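Local coordinates for cytoplasmic protein (Cryptococcus neoformans var. grubii serotype A, PDB 7LPO) that probably hydrolyses the beta-glucosidic bond of steryl glucosides, as a sterylglucosidase related to the cellulase-like glycoside hydrolases of family 5, at residues A[145-150]-A[213-218]; A[432-437]-A[474-479]; A[456-461]-A[523-528]; A[506-511]-A[515-520]. One frame throughout, in Å; residues are numbered along the deposited sequence.

Contact 1: A[145-150]-A[213-218]; sequences DVWSRF and TFFFAG
The backbones at Trp-147 and Phe-215 stay well apart, CA to CA 10.0 Å, so the loop 145-150 and the helical turn 213-218 meet through two rings alone. The CG of each is anti to its own backbone N (chi1 -177° in Trp-147, -171° in Phe-215), and the indole reaches far out from its loop. Its benzo end does the touching: Trp-147 CH2 lies 3.6 Å from Phe-215 CD1, and the adjoining Trp-147 CZ3 is 3.7 Å from that same atom. With the ring planes at 68°, this is an offset edge-to-face pair in which tryptophan supplies the edge. The loop follows strand 137-143, third of the eight parallel strands of the TIM barrel expected for family 5; helix 206-221 belongs to the long excursion before the fourth strand, 263-267. The opposite end of the indole is tied down too, since Trp-147 NE1 is hydrogen-bonded to Thr-160 OG1. Within the helix, Phe-215 CD2 stands 3.6 Å above the Phe-216 ring, over its centre. Leu-236 of helix 232-254 also packs on Phe-215, whereas Asn-208 and Ile-211 of helix 206-221 touch Trp-147.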
loop_
_atom_site.group_PDB
_atom_site.type_symbol
_atom_site.label_atom_id
_atom_site.label_comp_id
_atom_site.label_asym_id
_atom_site.label_seq_id
_atom_site.Cartn_x
_atom_site.Cartn_y
_atom_site.Cartn_z
ATOM N N ASP A 145 -3.326 -3.165 7.820
ATOM C CA ASP A 145 -2.052 -3.841 7.994
ATOM C C ASP A 145 -2.239 -4.824 9.135
ATOM O O ASP A 145 -2.693 -4.433 10.212
ATOM C CB ASP A 145 -0.917 -2.861 8.311
ATOM C CG ASP A 145 -0.693 -1.858 7.212
ATOM O OD1 ASP A 145 -0.085 -2.239 6.181
ATOM O OD2 ASP A 145 -1.118 -0.692 7.377
ATOM N N VAL A 146 -1.913 -6.090 8.887
ATOM C CA VAL A 146 -2.058 -7.181 9.849
ATOM C C VAL A 146 -3.378 -7.069 10.602
ATOM O O VAL A 146 -3.426 -7.175 11.835
ATOM C CB VAL A 146 -0.849 -7.249 10.803
ATOM C CG1 VAL A 146 0.396 -7.645 10.012
ATOM C CG2 VAL A 146 -0.598 -5.942 11.503
ATOM N N TRP A 147 -4.445 -6.879 9.824
ATOM C CA TRP A 147 -5.853 -6.871 10.214
ATOM C C TRP A 147 -6.307 -5.587 10.898
ATOM O O TRP A 147 -7.328 -5.018 10.493
ATOM C CB TRP A 147 -6.207 -8.054 11.123
ATOM C CG TRP A 147 -7.690 -8.076 11.453
ATOM C CD1 TRP A 147 -8.263 -7.772 12.646
ATOM C CD2 TRP A 147 -8.770 -8.373 10.557
ATOM N NE1 TRP A 147 -9.630 -7.864 12.556
ATOM C CE2 TRP A 147 -9.968 -8.231 11.284
ATOM C CE3 TRP A 147 -8.840 -8.733 9.206
ATOM C CZ2 TRP A 147 -11.219 -8.449 10.712
ATOM C CZ3 TRP A 147 -10.078 -8.961 8.644
ATOM C CH2 TRP A 147 -11.255 -8.817 9.395
ATOM N N SER A 148 -5.588 -5.132 11.925
ATOM C CA SER A 148 -6.052 -3.988 12.706
ATOM C C SER A 148 -4.936 -3.452 13.589
ATOM O O SER A 148 -3.936 -4.128 13.822
ATOM C CB SER A 148 -7.250 -4.367 13.586
ATOM O OG SER A 148 -6.874 -5.351 14.533
ATOM N N ARG A 149 -5.139 -2.232 14.102
ATOM C CA ARG A 149 -4.217 -1.683 15.101
ATOM C C ARG A 149 -4.088 -2.610 16.306
ATOM O O ARG A 149 -3.006 -2.749 16.887
ATOM C CB ARG A 149 -4.694 -0.314 15.590
ATOM C CG ARG A 149 -4.687 0.794 14.573
ATOM C CD ARG A 149 -4.926 2.151 15.241
ATOM N NE ARG A 149 -6.236 2.256 15.896
ATOM C CZ ARG A 149 -6.426 2.694 17.139
ATOM N NH1 ARG A 149 -5.399 3.063 17.888
ATOM N NH2 ARG A 149 -7.652 2.769 17.639
ATOM N N PHE A 150 -5.192 -3.230 16.711
ATOM C CA PHE A 150 -5.230 -4.088 17.892
ATOM C C PHE A 150 -4.533 -5.418 17.671
ATOM O O PHE A 150 -4.311 -6.140 18.646
ATOM C CB PHE A 150 -6.702 -4.245 18.289
ATOM C CG PHE A 150 -7.454 -2.942 18.175
ATOM C CD1 PHE A 150 -7.237 -1.927 19.093
ATOM C CD2 PHE A 150 -8.288 -2.696 17.102
ATOM C CE1 PHE A 150 -7.861 -0.722 18.969
ATOM C CE2 PHE A 150 -8.917 -1.482 16.969
ATOM C CZ PHE A 150 -8.704 -0.489 17.903
ATOM N N THR A 213 -8.106 -16.443 8.158
ATOM C CA THR A 213 -8.746 -17.683 7.725
ATOM C C THR A 213 -10.265 -17.577 7.854
ATOM O O THR A 213 -11.007 -18.038 6.975
ATOM C CB THR A 213 -8.208 -18.859 8.545
ATOM O OG1 THR A 213 -6.787 -18.959 8.401
ATOM C CG2 THR A 213 -8.815 -20.176 8.103
ATOM N N PHE A 214 -10.738 -16.965 8.948
ATOM C CA PHE A 214 -12.154 -16.642 9.090
ATOM C C PHE A 214 -12.627 -15.771 7.929
ATOM O O PHE A 214 -13.587 -16.107 7.229
ATOM C CB PHE A 214 -12.396 -15.918 10.429
ATOM C CG PHE A 214 -12.361 -16.805 11.655
ATOM C CD1 PHE A 214 -12.322 -18.183 11.562
ATOM C CD2 PHE A 214 -12.396 -16.236 12.924
ATOM C CE1 PHE A 214 -12.326 -18.981 12.713
ATOM C CE2 PHE A 214 -12.387 -17.030 14.076
ATOM C CZ PHE A 214 -12.351 -18.398 13.970
ATOM N N PHE A 215 -11.942 -14.644 7.708
ATOM C CA PHE A 215 -12.402 -13.642 6.746
ATOM C C PHE A 215 -12.606 -14.232 5.354
ATOM O O PHE A 215 -13.636 -13.992 4.714
ATOM C CB PHE A 215 -11.396 -12.488 6.692
ATOM C CG PHE A 215 -11.861 -11.297 5.888
ATOM C CD1 PHE A 215 -12.724 -10.359 6.443
ATOM C CD2 PHE A 215 -11.419 -11.104 4.585
ATOM C CE1 PHE A 215 -13.141 -9.263 5.725
ATOM C CE2 PHE A 215 -11.839 -9.999 3.860
ATOM C CZ PHE A 215 -12.706 -9.075 4.445
ATOM N N PHE A 216 -11.623 -14.974 4.853
ATOM C CA PHE A 216 -11.636 -15.424 3.471
ATOM C C PHE A 216 -12.183 -16.826 3.295
ATOM O O PHE A 216 -12.593 -17.167 2.184
ATOM C CB PHE A 216 -10.223 -15.401 2.874
ATOM C CG PHE A 216 -9.745 -14.045 2.502
ATOM C CD1 PHE A 216 -10.416 -13.293 1.561
ATOM C CD2 PHE A 216 -8.624 -13.515 3.099
ATOM C CE1 PHE A 216 -9.979 -12.043 1.222
ATOM C CE2 PHE A 216 -8.177 -12.259 2.756
ATOM C CZ PHE A 216 -8.851 -11.524 1.814
ATOM N N ALA A 217 -12.188 -17.653 4.351
ATOM C CA ALA A 217 -12.522 -19.060 4.159
ATOM C C ALA A 217 -13.142 -19.709 5.390
ATOM O O ALA A 217 -13.052 -20.935 5.531
ATOM C CB ALA A 217 -11.249 -19.840 3.753
ATOM N N GLY A 218 -13.764 -18.928 6.273
ATOM C CA GLY A 218 -14.406 -19.506 7.444
ATOM C C GLY A 218 -15.390 -20.614 7.114
ATOM O O GLY A 218 -15.512 -21.589 7.857
#

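Contact 2: A[432-437]-A[474-479]; sequences LRQPPK and VIRKKY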
loop_
_atom_site.group_PDB
_atom_site.type_symbol
_atom_site.label_atom_id
_atom_site.label_comp_id
_atom_site.label_asym_id
_atom_site.label_seq_id
_atom_site.Cartn_x
_atom_site.Cartn_y
_atom_site.Cartn_z
ATOM N N LEU A 432 3.002 -10.355 -3.350
ATOM C CA LEU A 432 3.935 -11.303 -3.946
ATOM C C LEU A 432 3.252 -12.422 -4.719
ATOM O O LEU A 432 3.894 -13.430 -5.032
ATOM C CB LEU A 432 4.856 -11.903 -2.876
ATOM C CG LEU A 432 5.846 -10.919 -2.240
ATOM C CD1 LEU A 432 6.615 -11.595 -1.111
ATOM C CD2 LEU A 432 6.804 -10.343 -3.283
ATOM N N ARG A 433 1.971 -12.280 -5.034
ATOM C CA ARG A 433 1.248 -13.257 -5.833
ATOM C C ARG A 433 0.820 -12.615 -7.149
ATOM O O ARG A 433 0.610 -11.401 -7.233
ATOM C CB ARG A 433 0.008 -13.792 -5.085
ATOM C CG ARG A 433 0.250 -14.259 -3.639
ATOM C CD ARG A 433 1.027 -15.571 -3.583
ATOM N NE ARG A 433 0.705 -16.347 -2.384
ATOM C CZ ARG A 433 1.588 -17.056 -1.679
ATOM N NH1 ARG A 433 2.873 -17.103 -2.044
ATOM N NH2 ARG A 433 1.186 -17.726 -0.603
ATOM N N GLN A 434 0.690 -13.433 -8.174
ATOM C CA GLN A 434 0.075 -12.945 -9.396
ATOM C C GLN A 434 -1.432 -12.834 -9.197
ATOM O O GLN A 434 -2.021 -13.611 -8.439
ATOM C CB GLN A 434 0.356 -13.886 -10.558
ATOM C CG GLN A 434 1.797 -13.930 -11.021
ATOM C CD GLN A 434 1.958 -14.828 -12.242
ATOM O OE1 GLN A 434 1.433 -15.945 -12.282
ATOM N NE2 GLN A 434 2.669 -14.338 -13.246
ATOM N N PRO A 435 -2.085 -11.891 -9.867
ATOM C CA PRO A 435 -3.543 -11.828 -9.789
ATOM C C PRO A 435 -4.152 -13.064 -10.422
ATOM O O PRO A 435 -3.496 -13.738 -11.234
ATOM C CB PRO A 435 -3.894 -10.555 -10.578
ATOM C CG PRO A 435 -2.778 -10.399 -11.540
ATOM C CD PRO A 435 -1.538 -10.908 -10.822
ATOM N N PRO A 436 -5.386 -13.408 -10.066
ATOM C CA PRO A 436 -6.091 -14.472 -10.781
ATOM C C PRO A 436 -6.645 -13.931 -12.090
ATOM O O PRO A 436 -6.668 -12.726 -12.336
ATOM C CB PRO A 436 -7.217 -14.856 -9.821
ATOM C CG PRO A 436 -7.568 -13.533 -9.160
ATOM C CD PRO A 436 -6.295 -12.679 -9.159
ATOM N N LYS A 437 -7.092 -14.846 -12.939
ATOM C CA LYS A 437 -7.911 -14.438 -14.070
ATOM C C LYS A 437 -9.279 -14.029 -13.540
ATOM O O LYS A 437 -9.931 -14.793 -12.824
ATOM C CB LYS A 437 -8.021 -15.563 -15.091
ATOM C CG LYS A 437 -6.735 -15.720 -15.905
ATOM C CD LYS A 437 -5.732 -16.609 -15.174
ATOM C CE LYS A 437 -6.226 -18.023 -15.245
ATOM N NZ LYS A 437 -5.741 -18.985 -14.216
ATOM N N VAL A 474 13.670 -14.740 -7.244
ATOM C CA VAL A 474 13.840 -15.832 -6.295
ATOM C C VAL A 474 12.485 -16.432 -5.943
ATOM O O VAL A 474 12.288 -17.650 -6.008
ATOM C CB VAL A 474 14.577 -15.335 -5.038
ATOM C CG1 VAL A 474 14.293 -16.260 -3.858
ATOM C CG2 VAL A 474 16.068 -15.219 -5.309
ATOM N N ILE A 475 11.533 -15.578 -5.559
ATOM C CA ILE A 475 10.197 -16.043 -5.193
ATOM C C ILE A 475 9.611 -16.913 -6.292
ATOM O O ILE A 475 8.897 -17.885 -6.022
ATOM C CB ILE A 475 9.282 -14.841 -4.902
ATOM C CG1 ILE A 475 9.599 -14.244 -3.536
ATOM C CG2 ILE A 475 7.832 -15.254 -5.000
ATOM C CD1 ILE A 475 9.165 -12.802 -3.409
ATOM N N ARG A 476 9.890 -16.568 -7.547
ATOM C CA ARG A 476 9.303 -17.236 -8.698
ATOM C C ARG A 476 10.229 -18.276 -9.311
ATOM O O ARG A 476 10.049 -18.638 -10.478
ATOM C CB ARG A 476 8.897 -16.197 -9.740
ATOM C CG ARG A 476 7.761 -15.316 -9.238
ATOM C CD ARG A 476 7.169 -14.437 -10.315
ATOM N NE ARG A 476 6.200 -13.518 -9.722
ATOM C CZ ARG A 476 5.376 -12.733 -10.410
ATOM N NH1 ARG A 476 5.393 -12.748 -11.737
ATOM N NH2 ARG A 476 4.539 -11.929 -9.766
ATOM N N LYS A 477 11.210 -18.760 -8.547
ATOM C CA LYS A 477 12.012 -19.923 -8.926
ATOM C C LYS A 477 12.653 -19.745 -10.300
ATOM O O LYS A 477 12.746 -20.681 -11.098
ATOM C CB LYS A 477 11.163 -21.197 -8.870
ATOM C CG LYS A 477 11.278 -21.952 -7.549
ATOM C CD LYS A 477 10.060 -21.751 -6.644
ATOM C CE LYS A 477 10.120 -22.681 -5.431
ATOM N NZ LYS A 477 8.795 -22.883 -4.774
ATOM N N LYS A 478 13.122 -18.531 -10.571
ATOM C CA LYS A 478 13.883 -18.244 -11.779
ATOM C C LYS A 478 15.367 -18.527 -11.621
ATOM O O LYS A 478 16.090 -18.554 -12.624
ATOM C CB LYS A 478 13.706 -16.778 -12.181
ATOM C CG LYS A 478 12.256 -16.294 -12.145
ATOM C CD LYS A 478 11.309 -17.271 -12.839
ATOM C CE LYS A 478 11.827 -17.671 -14.215
ATOM N NZ LYS A 478 11.163 -18.913 -14.714
ATOM N N TYR A 479 15.832 -18.725 -10.394
ATOM C CA TYR A 479 17.245 -18.901 -10.101
ATOM C C TYR A 479 17.465 -20.259 -9.457
ATOM O O TYR A 479 16.630 -20.735 -8.684
ATOM C CB TYR A 479 17.750 -17.802 -9.167
ATOM C CG TYR A 479 17.652 -16.402 -9.722
ATOM C CD1 TYR A 479 18.399 -16.017 -10.823
ATOM C CD2 TYR A 479 16.820 -15.462 -9.138
ATOM C CE1 TYR A 479 18.322 -14.733 -11.326
ATOM C CE2 TYR A 479 16.739 -14.179 -9.632
ATOM C CZ TYR A 479 17.492 -13.819 -10.727
ATOM O OH TYR A 479 17.412 -12.540 -11.229
#
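Leu-432 and Ile-475 make the apolar half of this surface contact, crossing at about a right angle. The methyl Ile-475 CD1 sits in the fork of the leucine, 3.4 Å from Leu-432 CD2 and 3.6 Å from Leu-432 CD1; the shorter approach is tighter than usual for two carbons. In a separate patch, Gln-434 CG lies over one face of the Arg-476 guanidinium, 3.6 Å from Arg-476 NH2. The glutamine amide is turned 73° from the guanidinium plane, and Gln-434 NE2 comes within 3.5 Å of Arg-476 NH1. Two donors meet there, so this is no bond; both groups turn to one carboxylate, which probably accounts for their closeness: Gln-434 NE2 probably bonds to Asp-507 OD1, and Arg-476 NH2 forms a salt bridge with Asp-507 OD2. The arginine reaches it on a chain extended from CG to NE. A Schellman motif ends helix 471-475: Lys-477, at positive phi, is the C-prime residue, with Lys-478 N bonded to Gly-473 O and Lys-477 N to Val-474 O. Loop 432-437, after barrel strand 424-427, runs between helix 400-419, where Pro-436 packs on Trp-405, and helix 490-512, whose Ile-511 touches Gln-434 and Val-503 touches Arg-476 of the other segment.

Contact 3: A[456-461]-A[523-528]; sequences GLTLMT and GIPYDM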
loop_
_atom_site.group_PDB
_atom_site.type_symbol
_atom_site.label_atom_id
_atom_site.label_comp_id
_atom_site.label_asym_id
_atom_site.label_seq_id
_atom_site.Cartn_x
_atom_site.Cartn_y
_atom_site.Cartn_z
ATOM N N GLY A 456 12.916 -4.625 -0.894
ATOM C CA GLY A 456 12.776 -5.230 0.419
ATOM C C GLY A 456 14.055 -5.219 1.234
ATOM O O GLY A 456 14.022 -5.007 2.448
ATOM N N LEU A 457 15.194 -5.471 0.591
ATOM C CA LEU A 457 16.454 -5.421 1.320
ATOM C C LEU A 457 16.637 -4.060 1.983
ATOM O O LEU A 457 17.034 -3.967 3.152
ATOM C CB LEU A 457 17.619 -5.721 0.375
ATOM C CG LEU A 457 18.994 -5.575 1.033
ATOM C CD1 LEU A 457 19.176 -6.655 2.100
ATOM C CD2 LEU A 457 20.130 -5.645 0.027
ATOM N N THR A 458 16.403 -2.988 1.232
ATOM C CA THR A 458 16.555 -1.648 1.786
ATOM C C THR A 458 15.537 -1.392 2.890
ATOM O O THR A 458 15.879 -0.869 3.959
ATOM C CB THR A 458 16.419 -0.615 0.669
ATOM O OG1 THR A 458 17.398 -0.888 -0.350
ATOM C CG2 THR A 458 16.617 0.782 1.201
ATOM N N LEU A 459 14.284 -1.780 2.654
ATOM C CA LEU A 459 13.234 -1.568 3.643
ATOM C C LEU A 459 13.556 -2.272 4.956
ATOM O O LEU A 459 13.456 -1.673 6.031
ATOM C CB LEU A 459 11.909 -2.064 3.078
ATOM C CG LEU A 459 10.619 -1.705 3.806
ATOM C CD1 LEU A 459 10.411 -0.220 3.809
ATOM C CD2 LEU A 459 9.452 -2.423 3.142
ATOM N N MET A 460 13.959 -3.543 4.891
ATOM C CA MET A 460 14.124 -4.307 6.125
ATOM C C MET A 460 15.402 -3.945 6.871
ATOM O O MET A 460 15.420 -3.948 8.107
ATOM C CB MET A 460 14.112 -5.805 5.826
ATOM C CG MET A 460 12.912 -6.265 5.018
ATOM S SD MET A 460 11.316 -6.003 5.857
ATOM C CE MET A 460 11.529 -7.016 7.292
ATOM N N THR A 461 16.487 -3.662 6.156
ATOM C CA THR A 461 17.760 -3.366 6.804
ATOM C C THR A 461 17.929 -1.887 7.101
ATOM O O THR A 461 18.886 -1.521 7.803
ATOM C CB THR A 461 18.926 -3.834 5.932
ATOM O OG1 THR A 461 18.946 -3.076 4.717
ATOM C CG2 THR A 461 18.788 -5.314 5.604
ATOM N N GLY A 523 8.415 2.832 -2.104
ATOM C CA GLY A 523 9.110 3.805 -1.273
ATOM C C GLY A 523 10.318 3.214 -0.581
ATOM O O GLY A 523 10.647 2.039 -0.752
ATOM N N ILE A 524 10.972 4.057 0.218
ATOM C CA ILE A 524 12.200 3.686 0.927
ATOM C C ILE A 524 12.176 4.282 2.325
ATOM O O ILE A 524 11.466 5.260 2.591
ATOM C CB ILE A 524 13.474 4.161 0.191
ATOM C CG1 ILE A 524 13.448 5.680 -0.004
ATOM C CG2 ILE A 524 13.611 3.483 -1.173
ATOM C CD1 ILE A 524 14.301 6.470 0.972
ATOM N N PRO A 525 12.962 3.711 3.243
ATOM C CA PRO A 525 13.038 4.257 4.610
ATOM C C PRO A 525 14.040 5.399 4.732
ATOM O O PRO A 525 15.175 5.310 4.257
ATOM C CB PRO A 525 13.477 3.054 5.448
ATOM C CG PRO A 525 14.339 2.245 4.472
ATOM C CD PRO A 525 13.677 2.425 3.109
ATOM N N TYR A 526 13.622 6.464 5.407
ATOM C CA TYR A 526 14.472 7.626 5.611
ATOM C C TYR A 526 15.267 7.561 6.908
ATOM O O TYR A 526 16.264 8.281 7.044
ATOM C CB TYR A 526 13.624 8.904 5.584
ATOM C CG TYR A 526 13.279 9.345 4.180
ATOM C CD1 TYR A 526 14.146 10.136 3.453
ATOM C CD2 TYR A 526 12.097 8.949 3.574
ATOM C CE1 TYR A 526 13.845 10.532 2.158
ATOM C CE2 TYR A 526 11.792 9.341 2.272
ATOM C CZ TYR A 526 12.675 10.134 1.582
ATOM O OH TYR A 526 12.380 10.555 0.321
ATOM N N ASP A 527 14.863 6.710 7.852
ATOM C CA ASP A 527 15.581 6.557 9.116
ATOM C C ASP A 527 16.759 5.599 9.002
ATOM O O ASP A 527 17.017 4.808 9.914
ATOM C CB ASP A 527 14.621 6.108 10.218
ATOM C CG ASP A 527 13.858 4.830 9.870
ATOM O OD1 ASP A 527 13.608 4.571 8.673
ATOM O OD2 ASP A 527 13.477 4.094 10.809
ATOM N N MET A 528 17.495 5.674 7.896
ATOM C CA MET A 528 18.636 4.798 7.677
ATOM C C MET A 528 19.784 5.130 8.614
ATOM O O MET A 528 19.924 6.262 9.078
ATOM C CB MET A 528 19.154 4.936 6.257
ATOM C CG MET A 528 18.172 4.615 5.198
ATOM S SD MET A 528 18.966 4.852 3.617
ATOM C CE MET A 528 17.775 4.027 2.553
#
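Thr-458 and Pro-525, with Leu-459 third, bury most of the surface where helix 456-461 meets the loop 523-528. The backbones come close, CA of Leu-459 lying 5.9 Å from CA of Pro-525. Thr-458 directs its methyl at the loop: with chi1 at -57° OG1 lies beside the backbone N and CG2 is anti to that N, while Thr-458 OG1 is hydrogen-bonded to Asp-455 OD2 at the helix start. Thr-458 CG2 has two neighbours, Met-528 CE at 3.7 Å and Pro-525 CD at 3.9 Å. The methionine arrives at the end of a chain extended beyond CG.

Pro-525 presses its ring against the helix backbone as well as its side chains. Its CG lies 3.5 Å from Thr-458 O, while Pro-525 CD is 4.1 Å from Leu-459 CA; the leucine methyl CD1 is a looser neighbour of the same ring. The side chain of Leu-459 also lies about 4 Å from a bound Tris molecule, probably from the crystallisation liquor but perhaps marking a pocket. The loop leaves strand 518-522, seventh of the eight barrel strands, at the end where family 5 enzymes carry their catalytic nucleophile, and the helix follows the sixth strand, 447-449.

Asp-527 of the loop forms a salt bridge with Lys-462, the residue directly after the helix, a polar tie at the margin. Between the segments the chemistry is apolar, methyls and ring carbons with one carbonyl oxygen, which implies that within the contact shape and burial probably do most of the work.

Contact 4: A[506-511]-A[515-520]; sequences QDTIDI and YPTLVG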
loop_
_atom_site.group_PDB
_atom_site.type_symbol
_atom_site.label_atom_id
_atom_site.label_comp_id
_atom_site.label_asym_id
_atom_site.label_seq_id
_atom_site.Cartn_x
_atom_site.Cartn_y
_atom_site.Cartn_z
ATOM N N GLN A 506 4.242 -7.248 -16.620
ATOM C CA GLN A 506 3.917 -8.372 -17.488
ATOM C C GLN A 506 2.798 -9.232 -16.911
ATOM O O GLN A 506 1.996 -9.782 -17.671
ATOM C CB GLN A 506 5.174 -9.206 -17.733
ATOM C CG GLN A 506 5.014 -10.317 -18.761
ATOM C CD GLN A 506 4.813 -9.796 -20.172
ATOM O OE1 GLN A 506 5.290 -8.718 -20.526
ATOM N NE2 GLN A 506 4.088 -10.561 -20.985
ATOM N N ASP A 507 2.718 -9.356 -15.582
ATOM C CA ASP A 507 1.594 -10.065 -14.971
ATOM C C ASP A 507 0.262 -9.527 -15.479
ATOM O O ASP A 507 -0.707 -10.279 -15.639
ATOM C CB ASP A 507 1.625 -9.925 -13.445
ATOM C CG ASP A 507 2.717 -10.742 -12.789
ATOM O OD1 ASP A 507 3.385 -11.541 -13.480
ATOM O OD2 ASP A 507 2.898 -10.575 -11.568
ATOM N N THR A 508 0.185 -8.215 -15.704
ATOM C CA THR A 508 -1.083 -7.610 -16.085
ATOM C C THR A 508 -1.550 -8.122 -17.441
ATOM O O THR A 508 -2.674 -8.621 -17.575
ATOM C CB THR A 508 -0.952 -6.090 -16.102
ATOM O OG1 THR A 508 -0.481 -5.637 -14.827
ATOM C CG2 THR A 508 -2.309 -5.463 -16.424
ATOM N N ILE A 509 -0.690 -8.022 -18.458
ATOM C CA ILE A 509 -1.099 -8.403 -19.806
ATOM C C ILE A 509 -1.207 -9.918 -19.937
ATOM O O ILE A 509 -2.043 -10.422 -20.695
ATOM C CB ILE A 509 -0.125 -7.804 -20.835
ATOM C CG1 ILE A 509 -0.726 -7.898 -22.235
ATOM C CG2 ILE A 509 1.224 -8.507 -20.769
ATOM C CD1 ILE A 509 -0.007 -7.081 -23.262
ATOM N N ASP A 510 -0.392 -10.668 -19.194
ATOM C CA ASP A 510 -0.490 -12.124 -19.232
ATOM C C ASP A 510 -1.830 -12.617 -18.700
ATOM O O ASP A 510 -2.368 -13.618 -19.188
ATOM C CB ASP A 510 0.627 -12.752 -18.399
ATOM C CG ASP A 510 1.966 -12.702 -19.078
ATOM O OD1 ASP A 510 2.017 -12.337 -20.273
ATOM O OD2 ASP A 510 2.968 -13.024 -18.400
ATOM N N ILE A 511 -2.366 -11.956 -17.670
ATOM C CA ILE A 511 -3.426 -12.517 -16.839
ATOM C C ILE A 511 -4.719 -11.719 -16.949
ATOM O O ILE A 511 -5.787 -12.280 -17.211
ATOM C CB ILE A 511 -2.982 -12.625 -15.368
ATOM C CG1 ILE A 511 -1.792 -13.579 -15.252
ATOM C CG2 ILE A 511 -4.148 -13.089 -14.503
ATOM C CD1 ILE A 511 -1.123 -13.543 -13.894
ATOM N N TYR A 515 -4.697 -3.815 -19.976
ATOM C CA TYR A 515 -5.093 -2.853 -18.966
ATOM C C TYR A 515 -3.852 -2.135 -18.473
ATOM O O TYR A 515 -2.734 -2.647 -18.604
ATOM C CB TYR A 515 -5.782 -3.542 -17.783
ATOM C CG TYR A 515 -7.173 -4.028 -18.072
ATOM C CD1 TYR A 515 -8.218 -3.129 -18.237
ATOM C CD2 TYR A 515 -7.452 -5.385 -18.161
ATOM C CE1 TYR A 515 -9.500 -3.565 -18.485
ATOM C CE2 TYR A 515 -8.735 -5.835 -18.422
ATOM C CZ TYR A 515 -9.752 -4.914 -18.579
ATOM O OH TYR A 515 -11.029 -5.339 -18.829
ATOM N N PRO A 516 -4.012 -0.961 -17.882
ATOM C CA PRO A 516 -2.855 -0.270 -17.301
ATOM C C PRO A 516 -2.368 -0.966 -16.040
ATOM O O PRO A 516 -3.055 -1.796 -15.443
ATOM C CB PRO A 516 -3.382 1.135 -16.987
ATOM C CG PRO A 516 -4.715 1.238 -17.705
ATOM C CD PRO A 516 -5.244 -0.166 -17.795
ATOM N N THR A 517 -1.148 -0.614 -15.648
ATOM C CA THR A 517 -0.569 -1.019 -14.378
ATOM C C THR A 517 -0.184 0.229 -13.593
ATOM O O THR A 517 0.357 1.185 -14.159
ATOM C CB THR A 517 0.665 -1.901 -14.568
ATOM O OG1 THR A 517 0.341 -3.031 -15.386
ATOM C CG2 THR A 517 1.181 -2.376 -13.209
ATOM N N LEU A 518 -0.457 0.219 -12.289
ATOM C CA LEU A 518 -0.085 1.321 -11.416
ATOM C C LEU A 518 0.501 0.728 -10.150
ATOM O O LEU A 518 -0.127 -0.127 -9.521
ATOM C CB LEU A 518 -1.292 2.202 -11.110
ATOM C CG LEU A 518 -1.109 3.469 -10.278
ATOM C CD1 LEU A 518 -2.286 4.417 -10.488
ATOM C CD2 LEU A 518 -0.984 3.124 -8.819
ATOM N N VAL A 519 1.707 1.156 -9.788
ATOM C CA VAL A 519 2.362 0.628 -8.594
ATOM C C VAL A 519 1.781 1.391 -7.408
ATOM O O VAL A 519 2.189 2.517 -7.113
ATOM C CB VAL A 519 3.884 0.749 -8.661
ATOM C CG1 VAL A 519 4.495 0.189 -7.394
ATOM C CG2 VAL A 519 4.429 0.022 -9.895
ATOM N N GLY A 520 0.814 0.775 -6.725
ATOM C CA GLY A 520 0.048 1.494 -5.720
ATOM C C GLY A 520 0.844 1.915 -4.506
ATOM O O GLY A 520 0.446 2.856 -3.812
#
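Thr-508 on the helix and Thr-517 beyond the turn meet where their CA atoms are 6.8 Å apart. Thr-508 CB is already close, 3.4 Å from Thr-517 OG1. At the hydroxyl branch, Thr-508 OG1 and Thr-517 OG1 are hydrogen-bonded at 2.8 Å; either could be the donor. The methyl branch goes mainly to the chain on the N-terminal side of Thr-517: Thr-508 CG2 lies 3.6 Å from Tyr-515 O, 3.7 Å from Thr-517 OG1 and 3.9 Å from Pro-516 O, with Tyr-515 CB a little farther off. One torsion serves both branches. With chi1 at -55°, OG1 is anti to the carbonyl carbon and CG2 anti to the backbone N. Thr-517 has the same rotamer, and the two side chains slide past each other in opposite directions.

Both threonines are buried, so the hydroxyl pair lets each polar tip find a partner in the interior. Ser-449 of strand 447-449 packs on Thr-508, Lys-505 on Thr-517, and Tyr-515 OH is hydrogen-bonded to Glu-440 OE1. On the exposed side of the helix, Gln-506 NE2 donates to Asp-510 OD1 at 2.8 Å, from above the carboxylate plane. The helix widens into a pi-type turn at 508-511 shortly before it ends.

Helix 490-512 then gives way, through a short turn, to strand 518-522, which pairs in parallel with strand 567-570. A helix returning directly into the next parallel strand and packing against its start is the alpha-to-beta connection of parallel alpha/beta folds, here consistent with the step from the sixth to the seventh strand of the family's TIM barrel.

From the N terminus, contact 1 comes first, closing a 62-residue excursion after the third barrel strand. Contacts 2 and 3 cross: the span from the fifth-strand loop to the region after the sixth strand overlaps the one from there to the loop after the seventh. Contact 4 closes a tight turn within the span of contact 3, and its strand runs on into 523-528. Contacts 2 and 4, about 14 Å apart between centres, touch in space through Asp-507. Contact 1 stands apart, its nearest atoms about 10 Å from contact 3. Contacts 1 to 3 join loops that follow barrel strands to nearby helical segments, while contact 4 joins a long helix to the start of the next strand.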